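HIAXHD3 (Humicola insolens, PDB 3ZXK) removes arabinofuranose side chains, probably from arabinoxylan, as a family 43 glycoside hydrolase whose active site has been engineered to gain endo-xylanase activity. Local coordinates at residues A[356-362]-A[514-519]; A[363-367]-A[426-430]; A[398-402]-A[459-463]. All coordinates share one frame; numbering follows the deposited sequence. Where two conformers were deposited one is given.

Interaction 1 of 3, residues A[356-362]-A[514-519]; sequences LRTATVT and NFSTKS
At one margin of the C-terminal concanavalin A-like β-sandwich, the chain leaving strand 354-357 runs past the end of strand 509-516, joined to it by a single β-bridge between V361 and S516. Two backbone bonds make the bridge: S516 N gives its hydrogen to T360 O at 3.1 Å and T362 N gives its own to S516 O at 2.8 Å, both close to straight. The same S516 O also receives a CA-H...O contact from V361. Further back, N514 reaches across to the end of strand 354-357, which belongs to the other sheet. Its CG lies anti to the backbone N (chi1 -175°), which carries the amide to L356 O; ND2 donates there at 2.9 Å, with L356 O in the amide plane but the donor well above the carbonyl plane. The methyl CG2 of T358 packs against that same amide, 3.4 Å from N514 OD1. One water joins backbone to backbone, taking the hydrogen of A359 N and donating to N514 O; another bridges side chain to backbone, from T358 OG1 to S519 O. Around F515, T362 O sits at the ring edge, 3.3 Å from CE2, and T362 CG2 packs 3.7 Å from CD2, the two side chains crossing at about a right angle. T517 OG1 turns instead to G395 O. In one of the two conformers of S516, its OG accepts from K518 N, an ST turn. Such ties mark the edge of a β-sandwich, where strand 354-357 of the seven-stranded sheet is fastened to the end of 509-516 in the eight-stranded one.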
loop_
_atom_site.group_PDB
_atom_site.type_symbol
_atom_site.label_atom_id
_atom_site.label_comp_id
_atom_site.label_asym_id
_atom_site.label_seq_id
_atom_site.Cartn_x
_atom_site.Cartn_y
_atom_site.Cartn_z
ATOM N N LEU A 356 -14.622 17.251 -6.365
ATOM C CA LEU A 356 -15.245 16.321 -5.415
ATOM C C LEU A 356 -16.627 16.862 -5.066
ATOM O O LEU A 356 -16.743 17.902 -4.353
ATOM C CB LEU A 356 -14.405 16.205 -4.140
ATOM C CG LEU A 356 -12.997 15.608 -4.231
ATOM C CD1 LEU A 356 -12.290 15.635 -2.863
ATOM C CD2 LEU A 356 -13.100 14.174 -4.726
ATOM N N ARG A 357 -17.682 16.245 -5.609
ATOM C CA ARG A 357 -19.044 16.546 -5.169
ATOM C C ARG A 357 -19.365 15.748 -3.930
ATOM O O ARG A 357 -18.994 14.587 -3.851
ATOM C CB ARG A 357 -20.062 16.211 -6.261
ATOM C CG ARG A 357 -19.849 17.046 -7.524
ATOM C CD ARG A 357 -20.958 16.861 -8.527
ATOM N NE ARG A 357 -20.915 17.926 -9.535
ATOM C CZ ARG A 357 -21.627 17.911 -10.648
ATOM N NH1 ARG A 357 -22.419 16.866 -10.931
ATOM N NH2 ARG A 357 -21.505 18.927 -11.492
ATOM N N THR A 358 -20.029 16.341 -2.939
ATOM C CA THR A 358 -20.421 15.516 -1.788
ATOM C C THR A 358 -21.199 14.258 -2.235
ATOM O O THR A 358 -22.125 14.338 -3.062
ATOM C CB THR A 358 -21.236 16.324 -0.770
ATOM O OG1 THR A 358 -22.368 16.931 -1.427
ATOM C CG2 THR A 358 -20.370 17.433 -0.179
ATOM N N ALA A 359 -20.817 13.117 -1.685
ATOM C CA ALA A 359 -21.388 11.854 -2.127
ATOM C C ALA A 359 -22.175 11.150 -1.025
ATOM O O ALA A 359 -22.933 10.228 -1.311
ATOM C CB ALA A 359 -20.304 10.936 -2.679
ATOM N N THR A 360 -22.019 11.603 0.218
ATOM C CA THR A 360 -22.660 10.958 1.377
ATOM C C THR A 360 -23.154 12.016 2.351
ATOM O O THR A 360 -22.453 13.005 2.619
ATOM C CB THR A 360 -21.623 10.125 2.150
ATOM O OG1 THR A 360 -20.983 9.216 1.253
ATOM C CG2 THR A 360 -22.265 9.368 3.266
ATOM N N VAL A 361 -24.347 11.803 2.886
ATOM C CA VAL A 361 -24.874 12.618 3.991
ATOM C C VAL A 361 -24.605 11.847 5.268
ATOM O O VAL A 361 -25.114 10.752 5.462
ATOM C CB VAL A 361 -26.399 12.899 3.823
ATOM C CG1 VAL A 361 -26.976 13.606 5.057
ATOM C CG2 VAL A 361 -26.629 13.682 2.535
ATOM N N THR A 362 -23.776 12.432 6.126
ATOM C CA THR A 362 -23.321 11.794 7.362
ATOM C C THR A 362 -22.704 12.847 8.299
ATOM O O THR A 362 -22.258 13.913 7.831
ATOM C CB THR A 362 -22.299 10.652 7.064
ATOM O OG1 THR A 362 -21.971 9.954 8.270
ATOM C CG2 THR A 362 -21.016 11.181 6.407
ATOM N N ASN A 514 -14.755 15.401 1.324
ATOM C CA ASN A 514 -15.845 16.344 1.175
ATOM C C ASN A 514 -17.144 15.558 1.367
ATOM O O ASN A 514 -17.426 14.627 0.625
ATOM C CB ASN A 514 -15.805 17.013 -0.196
ATOM C CG ASN A 514 -16.862 18.086 -0.323
ATOM O OD1 ASN A 514 -17.298 18.642 0.690
ATOM N ND2 ASN A 514 -17.267 18.380 -1.548
ATOM N N PHE A 515 -17.896 15.894 2.418
ATOM C CA PHE A 515 -19.199 15.262 2.659
ATOM C C PHE A 515 -20.176 16.282 3.211
ATOM O O PHE A 515 -19.793 17.432 3.491
ATOM C CB PHE A 515 -19.088 14.019 3.571
ATOM C CG PHE A 515 -18.618 14.302 4.971
ATOM C CD1 PHE A 515 -17.254 14.318 5.274
ATOM C CD2 PHE A 515 -19.524 14.529 5.993
ATOM C CE1 PHE A 515 -16.811 14.582 6.566
ATOM C CE2 PHE A 515 -19.089 14.799 7.290
ATOM C CZ PHE A 515 -17.736 14.810 7.589
ATOM N N SER A 516 -21.438 15.877 3.354
ATOM C CA SER A 516 -22.397 16.804 3.944
ATOM C C SER A 516 -23.159 16.230 5.097
ATOM O O SER A 516 -23.378 15.031 5.215
ATOM C CB SER A 516 -23.380 17.385 2.928
ATOM O OG SER A 516 -24.194 18.396 3.538
ATOM N N THR A 517 -23.494 17.127 6.013
ATOM C CA THR A 517 -24.304 16.731 7.157
ATOM C C THR A 517 -25.803 16.938 6.887
ATOM O O THR A 517 -26.622 16.450 7.641
ATOM C CB THR A 517 -23.884 17.477 8.423
ATOM O OG1 THR A 517 -24.062 18.880 8.213
ATOM C CG2 THR A 517 -22.398 17.190 8.733
ATOM N N LYS A 518 -26.146 17.632 5.798
ATOM C CA LYS A 518 -27.537 17.990 5.517
ATOM C C LYS A 518 -28.049 17.390 4.233
ATOM O O LYS A 518 -29.018 16.641 4.254
ATOM C CB LYS A 518 -27.692 19.505 5.457
ATOM C CG LYS A 518 -27.600 20.160 6.816
ATOM C CD LYS A 518 -27.790 21.662 6.709
ATOM C CE LYS A 518 -27.872 22.290 8.088
ATOM N NZ LYS A 518 -28.973 21.674 8.873
ATOM N N SER A 519 -27.420 17.748 3.115
ATOM C CA SER A 519 -27.886 17.299 1.804
ATOM C C SER A 519 -26.796 17.377 0.764
ATOM O O SER A 519 -25.875 18.145 0.909
ATOM C CB SER A 519 -29.068 18.149 1.358
ATOM O OG SER A 519 -28.590 19.352 0.810
HETATM O O HOH W 1 -23.677 19.056 -0.442
HETATM O O HOH W 2 -18.887 12.316 0.421
#

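Interaction 2 of 3, residues A[363-367]-A[426-430]; sequences GDLFA and DLRLN
L365 CA lies 7.9 Å from L427 CA and F366 CA 8.1 Å from L429 CA, a short 3-10 segment, 365-367, lying over the end of strand 418-429 with no hydrogen bond between the two. F366 carries most of the contact. Its ring receives L429 on one face: CG stands 3.9 Å from the ring centroid and only 2° off the normal, a CH-pi contact, while CD2 reaches 3.7 Å from F366 CG. The far edge of the ring meets backbone, with R428 N near the ring plane and 3.6 Å from CE2, and with L427 CB packed against the same ring atom. An alanine at F366 is likely to leave L429 without the face it rests on and open a gap beside the backbone of L427 and R428. In the concanavalin A-like sandwich this loop, between strands 354-357 and 372-375, covers the face of the eight-stranded sheet that is turned away from the seven-stranded one. L365 sends CD2 to L427 CD1 at 4.0 Å, and it also touches Y409, F513 and F515 of that sheet. D364 shapes the turn that presents both residues: OD1 accepts from F366 N at 3.0 Å, an Asx turn, and OD2 bonds to T436. Along the strand, R428 points its CB away from the loop and forms a salt bridge from NE to D426 OD1 at 2.9 Å.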
loop_
_atom_site.group_PDB
_atom_site.type_symbol
_atom_site.label_atom_id
_atom_site.label_comp_id
_atom_site.label_asym_id
_atom_site.label_seq_id
_atom_site.Cartn_x
_atom_site.Cartn_y
_atom_site.Cartn_z
ATOM N N GLY A 363 -22.693 12.552 9.605
ATOM C CA GLY A 363 -21.882 13.309 10.581
ATOM C C GLY A 363 -20.516 12.672 10.798
ATOM O O GLY A 363 -19.680 13.198 11.540
ATOM N N ASP A 364 -20.281 11.562 10.107
ATOM C CA ASP A 364 -19.153 10.665 10.422
ATOM C C ASP A 364 -18.200 10.620 9.227
ATOM O O ASP A 364 -18.520 9.994 8.224
ATOM C CB ASP A 364 -19.746 9.279 10.723
ATOM C CG ASP A 364 -18.720 8.257 11.181
ATOM O OD1 ASP A 364 -17.503 8.533 11.140
ATOM O OD2 ASP A 364 -19.156 7.145 11.598
ATOM N N LEU A 365 -17.008 11.225 9.348
ATOM C CA LEU A 365 -16.004 11.136 8.261
ATOM C C LEU A 365 -15.746 9.693 7.794
ATOM O O LEU A 365 -15.545 9.441 6.623
ATOM C CB LEU A 365 -14.673 11.782 8.679
ATOM C CG LEU A 365 -13.571 11.806 7.604
ATOM C CD1 LEU A 365 -13.928 12.487 6.283
ATOM C CD2 LEU A 365 -12.324 12.460 8.187
ATOM N N PHE A 366 -15.789 8.728 8.714
ATOM C CA PHE A 366 -15.496 7.338 8.298
ATOM C C PHE A 366 -16.599 6.718 7.441
ATOM O O PHE A 366 -16.378 5.676 6.800
ATOM C CB PHE A 366 -15.223 6.436 9.510
ATOM C CG PHE A 366 -14.046 6.854 10.321
ATOM C CD1 PHE A 366 -12.752 6.740 9.807
ATOM C CD2 PHE A 366 -14.227 7.385 11.599
ATOM C CE1 PHE A 366 -11.653 7.126 10.566
ATOM C CE2 PHE A 366 -13.132 7.771 12.370
ATOM C CZ PHE A 366 -11.853 7.648 11.845
ATOM N N ALA A 367 -17.782 7.332 7.425
ATOM C CA ALA A 367 -18.853 6.849 6.574
ATOM C C ALA A 367 -18.862 7.548 5.224
ATOM O O ALA A 367 -19.632 7.172 4.351
ATOM C CB ALA A 367 -20.197 7.024 7.263
ATOM N N ASP A 426 -10.053 13.729 17.619
ATOM C CA ASP A 426 -10.858 12.677 18.263
ATOM C C ASP A 426 -11.840 11.976 17.313
ATOM O O ASP A 426 -12.950 11.613 17.702
ATOM C CB ASP A 426 -11.594 13.204 19.496
ATOM C CG ASP A 426 -12.131 12.086 20.371
ATOM O OD1 ASP A 426 -11.399 11.079 20.582
ATOM O OD2 ASP A 426 -13.287 12.204 20.851
ATOM N N LEU A 427 -11.399 11.770 16.074
ATOM C CA LEU A 427 -12.117 10.907 15.133
ATOM C C LEU A 427 -11.564 9.507 15.316
ATOM O O LEU A 427 -10.384 9.277 15.079
ATOM C CB LEU A 427 -11.875 11.368 13.698
ATOM C CG LEU A 427 -12.347 12.760 13.255
ATOM C CD1 LEU A 427 -11.557 13.267 12.059
ATOM C CD2 LEU A 427 -13.842 12.711 12.968
ATOM N N ARG A 428 -12.392 8.572 15.756
ATOM C CA ARG A 428 -11.874 7.250 16.140
ATOM C C ARG A 428 -12.792 6.125 15.698
ATOM O O ARG A 428 -14.016 6.210 15.880
ATOM C CB ARG A 428 -11.723 7.135 17.668
ATOM C CG ARG A 428 -10.701 8.071 18.288
ATOM C CD ARG A 428 -10.561 7.850 19.782
ATOM N NE ARG A 428 -11.747 8.198 20.557
ATOM C CZ ARG A 428 -12.544 7.320 21.165
ATOM N NH1 ARG A 428 -12.300 6.019 21.084
ATOM N NH2 ARG A 428 -13.603 7.739 21.847
ATOM N N LEU A 429 -12.185 5.059 15.177
ATOM C CA LEU A 429 -12.845 3.759 15.008
ATOM C C LEU A 429 -12.489 2.891 16.192
ATOM O O LEU A 429 -11.376 2.978 16.702
ATOM C CB LEU A 429 -12.328 3.048 13.761
ATOM C CG LEU A 429 -12.664 3.652 12.411
ATOM C CD1 LEU A 429 -12.004 2.882 11.271
ATOM C CD2 LEU A 429 -14.187 3.732 12.237
ATOM N N ASN A 430 -13.407 2.009 16.576
ATOM C CA ASN A 430 -13.148 1.002 17.596
ATOM C C ASN A 430 -12.401 -0.163 16.940
ATOM O O ASN A 430 -12.895 -0.723 15.972
ATOM C CB ASN A 430 -14.497 0.528 18.122
ATOM C CG ASN A 430 -14.396 -0.429 19.301
ATOM O OD1 ASN A 430 -13.347 -0.981 19.627
ATOM N ND2 ASN A 430 -15.531 -0.636 19.944
#

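Interaction 3 of 3, residues A[398-402]-A[459-463]; sequences AGAVL and LRIDA
G399 and A400 of strand 398-402 are the first to meet the second strand, 459-463, which runs almost parallel to it at 7° with the axes 7.3 Å apart. The two strands belong to facing sheets, here brought close where G399 and A400 present little or no side chain, and no hydrogen bond passes between them. L459 lays CD1 3.8 Å from G399 CA. The backbone angles of G399 explain the glycine, since a CB here would press on the preceding carbonyl oxygen. A400 comes next, its CB directed at the other sheet and lodged between L459 CB and I461 CD1, each 3.9 Å away. At V401 the CB points away, yet the backbone is still covered: I461 CD1 approaches V401 O to 3.5 Å. With CG1 beside the backbone N and anti to the carbonyl carbon (chi1 -60°), the long branch of I461 extends toward the facing strand and over its A400-L402 backbone. L402 closes the row more loosely, its CD1 4.3 Å from both I461 CG2 and A463 CB. On the other side of strand 459-463, R460 grips D462 side-on with two nitrogens, NE to OD1 and NH2 to OD2, the latter at 2.8 Å; R460 also makes cation-pi contacts with Y480 and Y489. Strand 396-403 lies between 509-516 and 406-415 in one sheet of the sandwich, and strand 457-464 between 380-388 and 476-482 in the other, with F385, L387, F510 and T477 packed around the contact.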
loop_
_atom_site.group_PDB
_atom_site.type_symbol
_atom_site.label_atom_id
_atom_site.label_comp_id
_atom_site.label_asym_id
_atom_site.label_seq_id
_atom_site.Cartn_x
_atom_site.Cartn_y
_atom_site.Cartn_z
ATOM N N ALA A 398 -15.328 19.851 4.367
ATOM C CA ALA A 398 -14.306 19.397 3.425
ATOM C C ALA A 398 -12.928 19.740 3.990
ATOM O O ALA A 398 -12.823 20.648 4.839
ATOM C CB ALA A 398 -14.508 20.077 2.083
ATOM N N GLY A 399 -11.903 19.004 3.590
ATOM C CA GLY A 399 -10.551 19.349 4.044
ATOM C C GLY A 399 -9.466 18.322 3.882
ATOM O O GLY A 399 -9.590 17.375 3.110
ATOM N N ALA A 400 -8.409 18.527 4.655
ATOM C CA ALA A 400 -7.228 17.708 4.600
ATOM C C ALA A 400 -7.122 16.894 5.888
ATOM O O ALA A 400 -7.056 17.448 6.985
ATOM C CB ALA A 400 -5.979 18.568 4.376
ATOM N N VAL A 401 -7.169 15.575 5.743
ATOM C CA VAL A 401 -7.206 14.674 6.850
ATOM C C VAL A 401 -5.932 13.843 6.960
ATOM O O VAL A 401 -5.344 13.387 5.953
ATOM C CB VAL A 401 -8.482 13.785 6.781
ATOM C CG1 VAL A 401 -8.551 12.994 5.437
ATOM C CG2 VAL A 401 -8.604 12.849 8.009
ATOM N N LEU A 402 -5.498 13.684 8.208
ATOM C CA LEU A 402 -4.492 12.707 8.597
ATOM C C LEU A 402 -5.313 11.455 8.893
ATOM O O LEU A 402 -5.976 11.368 9.950
ATOM C CB LEU A 402 -3.750 13.202 9.837
ATOM C CG LEU A 402 -2.707 12.160 10.239
ATOM C CD1 LEU A 402 -1.485 12.201 9.333
ATOM C CD2 LEU A 402 -2.260 12.360 11.661
ATOM N N LEU A 459 -4.243 24.006 2.625
ATOM C CA LEU A 459 -4.342 23.245 3.851
ATOM C C LEU A 459 -3.130 22.332 3.979
ATOM O O LEU A 459 -2.872 21.499 3.090
ATOM C CB LEU A 459 -5.640 22.428 3.870
ATOM C CG LEU A 459 -6.930 23.260 3.854
ATOM C CD1 LEU A 459 -8.150 22.338 3.764
ATOM C CD2 LEU A 459 -7.008 24.206 5.073
ATOM N N ARG A 460 -2.450 22.437 5.109
ATOM C CA ARG A 460 -1.172 21.780 5.314
ATOM C C ARG A 460 -1.135 20.873 6.528
ATOM O O ARG A 460 -1.538 21.271 7.615
ATOM C CB ARG A 460 -0.083 22.865 5.428
ATOM C CG ARG A 460 1.328 22.391 5.801
ATOM C CD ARG A 460 2.357 23.508 5.672
ATOM N NE ARG A 460 3.354 23.351 6.727
ATOM C CZ ARG A 460 4.113 24.337 7.197
ATOM N NH1 ARG A 460 4.045 25.544 6.654
ATOM N NH2 ARG A 460 4.968 24.096 8.182
ATOM N N ILE A 461 -0.618 19.665 6.328
ATOM C CA ILE A 461 -0.488 18.667 7.399
ATOM C C ILE A 461 0.998 18.333 7.548
ATOM O O ILE A 461 1.621 17.808 6.608
ATOM C CB ILE A 461 -1.263 17.365 7.076
ATOM C CG1 ILE A 461 -2.773 17.598 6.876
ATOM C CG2 ILE A 461 -1.063 16.316 8.166
ATOM C CD1 ILE A 461 -3.517 16.372 6.380
ATOM N N ASP A 462 1.576 18.599 8.712
ATOM C CA ASP A 462 3.008 18.249 8.937
ATOM C C ASP A 462 3.009 17.004 9.816
ATOM O O ASP A 462 2.741 17.087 11.018
ATOM C CB ASP A 462 3.786 19.378 9.651
ATOM C CG ASP A 462 4.114 20.559 8.752
ATOM O OD1 ASP A 462 3.547 20.639 7.639
ATOM O OD2 ASP A 462 4.925 21.431 9.186
ATOM N N ALA A 463 3.317 15.858 9.214
ATOM C CA ALA A 463 3.261 14.579 9.907
ATOM C C ALA A 463 4.619 14.017 10.267
ATOM O O ALA A 463 5.526 13.974 9.463
ATOM C CB ALA A 463 2.543 13.558 9.044
#

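All three contacts belong to the concanavalin A-like domain, but they differ with depth. Interaction 3 is core: two sheets meet face to face through apolar side chains. Interaction 2 is buried as well, yet it sets a loop against the eight-stranded sheet, using a ring and leucines. Interaction 1, partly exposed at the margin, depends instead on backbone bonds, an amide and bridging waters, and it too joins elements from both sheets. The three touch one another. L365 packs on F515 of interaction 1 and on V401 of interaction 3, while N514 OD1 lies against the A398 methyl. Segments 356-362 and 363-367 are continuous, so the margin runs directly into the covering loop.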